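Local coordinates for 3-dehydroquinate dehydratase (Geobacillus kaustophilus, PDB 2YR1), which probably catalyses, as a type I 3-dehydroquinase, the cis-dehydration of 3-dehydroquinate to 3-dehydroshikimate, the third step of the chorismate pathway, at residues 206-209 and 215-218; 150-155 and 185-190. All blocks are in the same frame, centred on the assembly; numbering follows the deposited sequence.

Interaction 1: 206-209 and 215-218; sequences MAMG and TRLA
The methyl of T215 rests on the M206-A207 backbone, and R216 reaches M208, in this buried contact between the end of strand 203-207 and the short helix 213-218 that follows it in the TIM barrel. The two helix residues illustrate how one helical turn can combine close apolar packing with the positioning of a ligand-binding group.

The apolar part belongs to T215, whose side chain leaves the helix toward the strand. Its methyl is wedged between the backbone N and the carbonyl carbon of its own residue and lies against the M206-A207 backbone. CG2 lies 3.6 Å from M206 CA and 3.9 Å from A207 CB. It also comes within 2.9 Å of A207 N, so close that the exact placing of the methyl is doubtful. A207 N, buried here, has no partner in the model.

R216 reaches back alongside the strand end. Its chain is extended from CG to NE, which carries the guanidinium past T215 and over M206 to M208. A207 O and M206 CB lie over one face of the guanidinium, with M206 CB 4.2 Å from R216 NH1. M208 slants across the end of the arginine, its CG 3.9 Å from R216 NH2.

Polar contact between the segments runs through a water. It donates to A207 O and G209 O, each 2.8 Å away, and accepts a weak hydrogen bond from R216 NE. Outside the pair, NH2 is bonded to P237 O, while M206 packs on K174, the predicted Schiff-base lysine.

R216 is predicted to bind 3-dehydroquinate. NH2 is bonded to a backbone carbonyl, and the weak water bond of NE lies well off the guanidinium plane, on the side of A207 O; together these restrain the group, consistent with an arginine kept ready for its ligand.

Interaction 2: 150-155 and 185-190; sequences DGTPRK and VLVLLQ
V187 meets the flat R154-K155 peptide face-on, its CG1 methyl standing over that face 3.8 Å from K155 N. The preceding peptide is turned differently: it presents its oxygen rather than a face, and P153 O points at V187 CG1, also from 3.8 Å.

This is a contact between neighbouring elements on the outside of a (beta/alpha)8, or TIM, barrel. The loop after strand 141-148 crosses to the start of helix 155-167, and there it leans on helix 182-198, the next helix of the barrel wall. R154 occupies the N-cap position, so V187 is packed against the very beginning of the helix.

One branch of the valine does most of the work. With CG1 anti to its backbone N (chi1 165°), the methyl projects from helix 182-198 into the bend formed by residues 152-155. T152 approaches from the loop side, its CG2 passing alongside CG1, and the two side chains run in opposite directions. The hydroxyl of T152 is engaged elsewhere, in a weak hydrogen bond to M178 O. Methyl and hydroxyl thus divide the threonine between the packing and the loop that precedes helix 182-198.

K155 also has two roles. Its CB faces V187, at 4.3 Å from CG1, but the chain then bends away and packs on A191. The ammonium group ends in a salt bridge to helix 182-198, between K155 NZ and E194 OE1.

From the N terminus, the chain passes through the earlier barrel strands before reaching interaction 2, which closes a loop of 29 residues that hold the rest of helix 155-167, strand 172-177 and the start of helix 182-198. Interaction 1 follows in series, neither nested nor crossed, and closes a loop of five residues. Helix 182-198, half of interaction 2, is followed by strand 203-207, where interaction 1 begins. The two also meet: L188 CD2 packs on the M206-A207 backbone and on T215. They tie the outer helix layer to the strand end near the active site, and the helices of both carry residues that reach the second subunit: L189 packs on its L186 and A218 on its I214.

Interaction 1: 206-209 and 215-218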
ATOM      1  N   MET A 206       0.501  12.822   0.257  1.00 12.45           N
ATOM      2  CA  MET A 206      -0.463  12.021   1.000  1.00 18.64           C
ATOM      3  C   MET A 206      -1.892  12.242   0.518  1.00 19.40           C
ATOM      4  O   MET A 206      -2.236  13.306  -0.014  1.00 19.66           O
ATOM      5  CB  MET A 206      -0.405  12.322   2.516  1.00 15.69           C
ATOM      6  CG  MET A 206      -0.639  13.782   2.894  1.00 23.90           C
ATOM      7  SD  MET A 206       0.895  14.749   2.849  1.00 29.42           S
ATOM      8  CE  MET A 206       1.576  14.441   4.480  1.00 23.87           C
ATOM      9  N   ALA A 207      -2.700  11.201   0.663  1.00 19.60           N
ATOM     10  CA  ALA A 207      -4.131  11.267   0.378  1.00 15.84           C
ATOM     11  C   ALA A 207      -4.599  11.169   1.835  1.00 18.85           C
ATOM     12  O   ALA A 207      -4.151  10.283   2.582  1.00 16.85           O
ATOM     13  CB  ALA A 207      -4.604  10.046  -0.419  1.00 10.14           C
ATOM     14  N   MET A 208      -5.455  12.092   2.250  1.00 21.58           N
ATOM     15  CA  MET A 208      -5.945  12.126   3.627  1.00 16.51           C
ATOM     16  C   MET A 208      -7.126  11.189   3.793  1.00 20.21           C
ATOM     17  O   MET A 208      -7.501  10.511   2.847  1.00 16.77           O
ATOM     18  CB  MET A 208      -6.347  13.557   3.960  1.00 17.87           C
ATOM     19  CG  MET A 208      -5.192  14.537   3.763  1.00 19.00           C
ATOM     20  SD  MET A 208      -5.661  16.232   4.107  1.00 25.62           S
ATOM     21  CE  MET A 208      -6.414  16.679   2.506  1.00 17.50           C
ATOM     22  N   GLY A 209      -7.710  11.155   4.996  1.00 23.24           N
ATOM     23  CA  GLY A 209      -8.854  10.292   5.242  1.00 19.15           C
ATOM     24  C   GLY A 209      -8.556   8.797   5.309  1.00 20.72           C
ATOM     25  O   GLY A 209      -7.408   8.361   5.126  1.00 16.34           O
ATOM     26  N   THR A 215      -1.551   5.429   1.667  1.00 13.98           N
ATOM     27  CA  THR A 215      -0.528   6.358   1.218  1.00 13.83           C
ATOM     28  C   THR A 215       0.439   6.799   2.313  1.00 14.78           C
ATOM     29  O   THR A 215       1.593   7.145   2.029  1.00 15.04           O
ATOM     30  CB  THR A 215      -1.169   7.572   0.540  1.00 15.18           C
ATOM     31  OG1 THR A 215      -0.248   8.107  -0.402  1.00 37.04           O
ATOM     32  CG2 THR A 215      -1.523   8.644   1.541  1.00  5.38           C
ATOM     33  N   ARG A 216      -0.015   6.768   3.560  1.00 13.24           N
ATOM     34  CA  ARG A 216       0.828   7.148   4.685  1.00 17.45           C
ATOM     35  C   ARG A 216       1.763   5.999   5.066  1.00 16.28           C
ATOM     36  O   ARG A 216       2.802   6.204   5.691  1.00 21.17           O
ATOM     37  CB  ARG A 216      -0.052   7.530   5.901  1.00 15.01           C
ATOM     38  CG  ARG A 216      -1.033   8.654   5.623  1.00 14.43           C
ATOM     39  CD  ARG A 216      -1.789   9.069   6.894  1.00 22.91           C
ATOM     40  NE  ARG A 216      -2.684  10.205   6.698  1.00 14.12           N
ATOM     41  CZ  ARG A 216      -2.288  11.471   6.578  1.00 27.45           C
ATOM     42  NH1 ARG A 216      -1.001  11.781   6.626  1.00 26.85           N
ATOM     43  NH2 ARG A 216      -3.182  12.441   6.429  1.00 26.36           N
ATOM     44  N   LEU A 217       1.404   4.785   4.673  1.00 16.68           N
ATOM     45  CA  LEU A 217       2.209   3.623   5.017  1.00 19.71           C
ATOM     46  C   LEU A 217       3.079   3.131   3.863  1.00 19.39           C
ATOM     47  O   LEU A 217       4.081   2.460   4.095  1.00 23.08           O
ATOM     48  CB  LEU A 217       1.297   2.473   5.470  1.00 18.37           C
ATOM     49  CG  LEU A 217       0.327   2.687   6.645  1.00 18.43           C
ATOM     50  CD1 LEU A 217      -0.632   1.522   6.734  1.00 18.43           C
ATOM     51  CD2 LEU A 217       1.102   2.842   7.953  1.00 12.74           C
ATOM     52  N   ALA A 218       2.693   3.458   2.629  1.00 19.11           N
ATOM     53  CA  ALA A 218       3.426   2.982   1.459  1.00 16.98           C
ATOM     54  C   ALA A 218       3.835   4.047   0.453  1.00 15.14           C
ATOM     55  O   ALA A 218       4.412   3.730  -0.576  1.00 15.84           O
ATOM     56  CB  ALA A 218       2.594   1.913   0.748  1.00 18.86           C
TER
HETATM   57  O   HOH W   1      -4.784   9.292   5.086  1.00 16.81           O

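Interaction 2: 150-155 and 185-190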
ATOM      1  N   ASP A 150     -10.918  19.462  -0.625  1.00 20.82           N
ATOM      2  CA  ASP A 150     -12.218  19.166  -1.198  1.00 24.68           C
ATOM      3  C   ASP A 150     -12.248  18.081  -2.269  1.00 25.69           C
ATOM      4  O   ASP A 150     -13.314  17.736  -2.782  1.00 22.71           O
ATOM      5  CB  ASP A 150     -12.845  20.459  -1.753  1.00 23.68           C
ATOM      6  CG  ASP A 150     -13.014  21.525  -0.685  1.00 27.17           C
ATOM      7  OD1 ASP A 150     -13.351  21.162   0.456  1.00 24.36           O
ATOM      8  OD2 ASP A 150     -12.815  22.724  -0.972  1.00 23.66           O
ATOM      9  N   GLY A 151     -11.085  17.539  -2.609  1.00 22.73           N
ATOM     10  CA  GLY A 151     -11.051  16.510  -3.623  1.00 20.78           C
ATOM     11  C   GLY A 151      -9.636  16.229  -4.055  1.00 20.18           C
ATOM     12  O   GLY A 151      -8.692  16.692  -3.429  1.00 19.05           O
ATOM     13  N   THR A 152      -9.505  15.480  -5.143  1.00 21.14           N
ATOM     14  CA  THR A 152      -8.207  15.106  -5.683  1.00 20.57           C
ATOM     15  C   THR A 152      -8.107  15.580  -7.136  1.00 22.08           C
ATOM     16  O   THR A 152      -8.761  15.038  -8.031  1.00 20.15           O
ATOM     17  CB  THR A 152      -8.038  13.581  -5.609  1.00 16.76           C
ATOM     18  OG1 THR A 152      -8.108  13.177  -4.239  1.00 16.11           O
ATOM     19  CG2 THR A 152      -6.700  13.141  -6.223  1.00 17.30           C
ATOM     20  N   PRO A 153      -7.303  16.626  -7.384  1.00 22.35           N
ATOM     21  CA  PRO A 153      -7.163  17.119  -8.762  1.00 25.17           C
ATOM     22  C   PRO A 153      -6.505  16.101  -9.683  1.00 26.58           C
ATOM     23  O   PRO A 153      -6.026  15.056  -9.236  1.00 23.50           O
ATOM     24  CB  PRO A 153      -6.339  18.401  -8.606  1.00 23.58           C
ATOM     25  CG  PRO A 153      -5.693  18.280  -7.288  1.00 23.39           C
ATOM     26  CD  PRO A 153      -6.661  17.528  -6.420  1.00 22.02           C
ATOM     27  N   ARG A 154      -6.485  16.393 -10.979  1.00 27.38           N
ATOM     28  CA  ARG A 154      -5.883  15.458 -11.911  1.00 29.67           C
ATOM     29  C   ARG A 154      -4.378  15.335 -11.698  1.00 25.72           C
ATOM     30  O   ARG A 154      -3.736  16.256 -11.203  1.00 27.04           O
ATOM     31  CB  ARG A 154      -6.175  15.877 -13.347  1.00 36.17           C
ATOM     32  CG  ARG A 154      -5.799  14.809 -14.352  1.00 46.45           C
ATOM     33  CD  ARG A 154      -6.340  15.134 -15.731  1.00 51.06           C
ATOM     34  NE  ARG A 154      -6.534  13.920 -16.520  1.00 51.33           N
ATOM     35  CZ  ARG A 154      -7.268  13.857 -17.630  1.00 52.21           C
ATOM     36  NH1 ARG A 154      -7.881  14.945 -18.092  1.00 45.41           N
ATOM     37  NH2 ARG A 154      -7.400  12.700 -18.268  1.00 51.14           N
ATOM     38  N   LYS A 155      -3.832  14.182 -12.068  1.00 20.14           N
ATOM     39  CA  LYS A 155      -2.405  13.913 -11.941  1.00 24.51           C
ATOM     40  C   LYS A 155      -1.565  15.061 -12.515  1.00 20.60           C
ATOM     41  O   LYS A 155      -0.560  15.440 -11.934  1.00 20.39           O
ATOM     42  CB  LYS A 155      -2.048  12.616 -12.666  1.00 26.74           C
ATOM     43  CG  LYS A 155      -0.562  12.384 -12.784  1.00 34.95           C
ATOM     44  CD  LYS A 155      -0.222  11.469 -13.952  1.00 35.94           C
ATOM     45  CE  LYS A 155      -0.399  12.166 -15.311  1.00 38.79           C
ATOM     46  NZ  LYS A 155       0.363  13.447 -15.470  1.00 23.49           N
ATOM     47  N   VAL A 185      -6.822   7.708  -4.883  1.00 10.72           N
ATOM     48  CA  VAL A 185      -5.633   7.333  -4.126  1.00 13.58           C
ATOM     49  C   VAL A 185      -4.508   6.949  -5.085  1.00 16.21           C
ATOM     50  O   VAL A 185      -3.370   7.354  -4.899  1.00 19.60           O
ATOM     51  CB  VAL A 185      -5.937   6.160  -3.154  1.00 15.25           C
ATOM     52  CG1 VAL A 185      -4.693   5.746  -2.429  1.00 19.65           C
ATOM     53  CG2 VAL A 185      -7.004   6.599  -2.141  1.00 16.97           C
ATOM     54  N   LEU A 186      -4.835   6.198  -6.132  1.00 17.41           N
ATOM     55  CA  LEU A 186      -3.834   5.789  -7.115  1.00 14.41           C
ATOM     56  C   LEU A 186      -3.348   7.032  -7.903  1.00 18.02           C
ATOM     57  O   LEU A 186      -2.187   7.117  -8.249  1.00 12.73           O
ATOM     58  CB  LEU A 186      -4.434   4.724  -8.047  1.00 20.70           C
ATOM     59  CG  LEU A 186      -4.796   3.388  -7.360  1.00 25.31           C
ATOM     60  CD1 LEU A 186      -5.313   2.407  -8.397  1.00 26.22           C
ATOM     61  CD2 LEU A 186      -3.566   2.795  -6.650  1.00 21.40           C
ATOM     62  N   VAL A 187      -4.240   7.987  -8.189  1.00 14.29           N
ATOM     63  CA  VAL A 187      -3.825   9.223  -8.869  1.00 16.97           C
ATOM     64  C   VAL A 187      -2.711   9.919  -8.030  1.00 19.83           C
ATOM     65  O   VAL A 187      -1.665  10.345  -8.556  1.00 15.95           O
ATOM     66  CB  VAL A 187      -5.022  10.190  -9.023  1.00 15.59           C
ATOM     67  CG1 VAL A 187      -4.551  11.576  -9.367  1.00 15.38           C
ATOM     68  CG2 VAL A 187      -5.953   9.660 -10.088  1.00 26.18           C
ATOM     69  N   LEU A 188      -2.932  10.025  -6.724  1.00 19.41           N
ATOM     70  CA  LEU A 188      -1.933  10.645  -5.857  1.00 15.41           C
ATOM     71  C   LEU A 188      -0.592   9.900  -5.886  1.00 13.24           C
ATOM     72  O   LEU A 188       0.477  10.524  -5.864  1.00 18.71           O
ATOM     73  CB  LEU A 188      -2.407  10.714  -4.408  1.00 13.95           C
ATOM     74  CG  LEU A 188      -1.206  11.251  -3.612  1.00 21.72           C
ATOM     75  CD1 LEU A 188      -1.216  12.762  -3.671  1.00 15.08           C
ATOM     76  CD2 LEU A 188      -1.183  10.745  -2.211  1.00 20.96           C
ATOM     77  N   LEU A 189      -0.631   8.573  -5.906  1.00 13.76           N
ATOM     78  CA  LEU A 189       0.624   7.806  -5.942  1.00 12.11           C
ATOM     79  C   LEU A 189       1.298   7.950  -7.310  1.00 13.35           C
ATOM     80  O   LEU A 189       2.521   8.083  -7.409  1.00 15.77           O
ATOM     81  CB  LEU A 189       0.354   6.327  -5.637  1.00 15.89           C
ATOM     82  CG  LEU A 189      -0.173   6.022  -4.229  1.00 16.98           C
ATOM     83  CD1 LEU A 189      -0.395   4.520  -4.075  1.00 11.66           C
ATOM     84  CD2 LEU A 189       0.812   6.523  -3.185  1.00 12.60           C
ATOM     85  N   GLN A 190       0.498   7.939  -8.368  1.00 15.55           N
ATOM     86  CA  GLN A 190       1.045   8.080  -9.723  1.00 15.82           C
ATOM     87  C   GLN A 190       1.749   9.424  -9.856  1.00 10.37           C
ATOM     88  O   GLN A 190       2.823   9.519 -10.437  1.00 15.78           O
ATOM     89  CB  GLN A 190      -0.072   8.017 -10.767  1.00 14.50           C
ATOM     90  CG  GLN A 190      -0.855   6.727 -10.791  1.00 32.06           C
ATOM     91  CD  GLN A 190      -2.247   6.918 -11.382  1.00 44.48           C
ATOM     92  OE1 GLN A 190      -2.393   7.463 -12.483  1.00 53.23           O
ATOM     93  NE2 GLN A 190      -3.276   6.472 -10.655  1.00 41.68           N
TER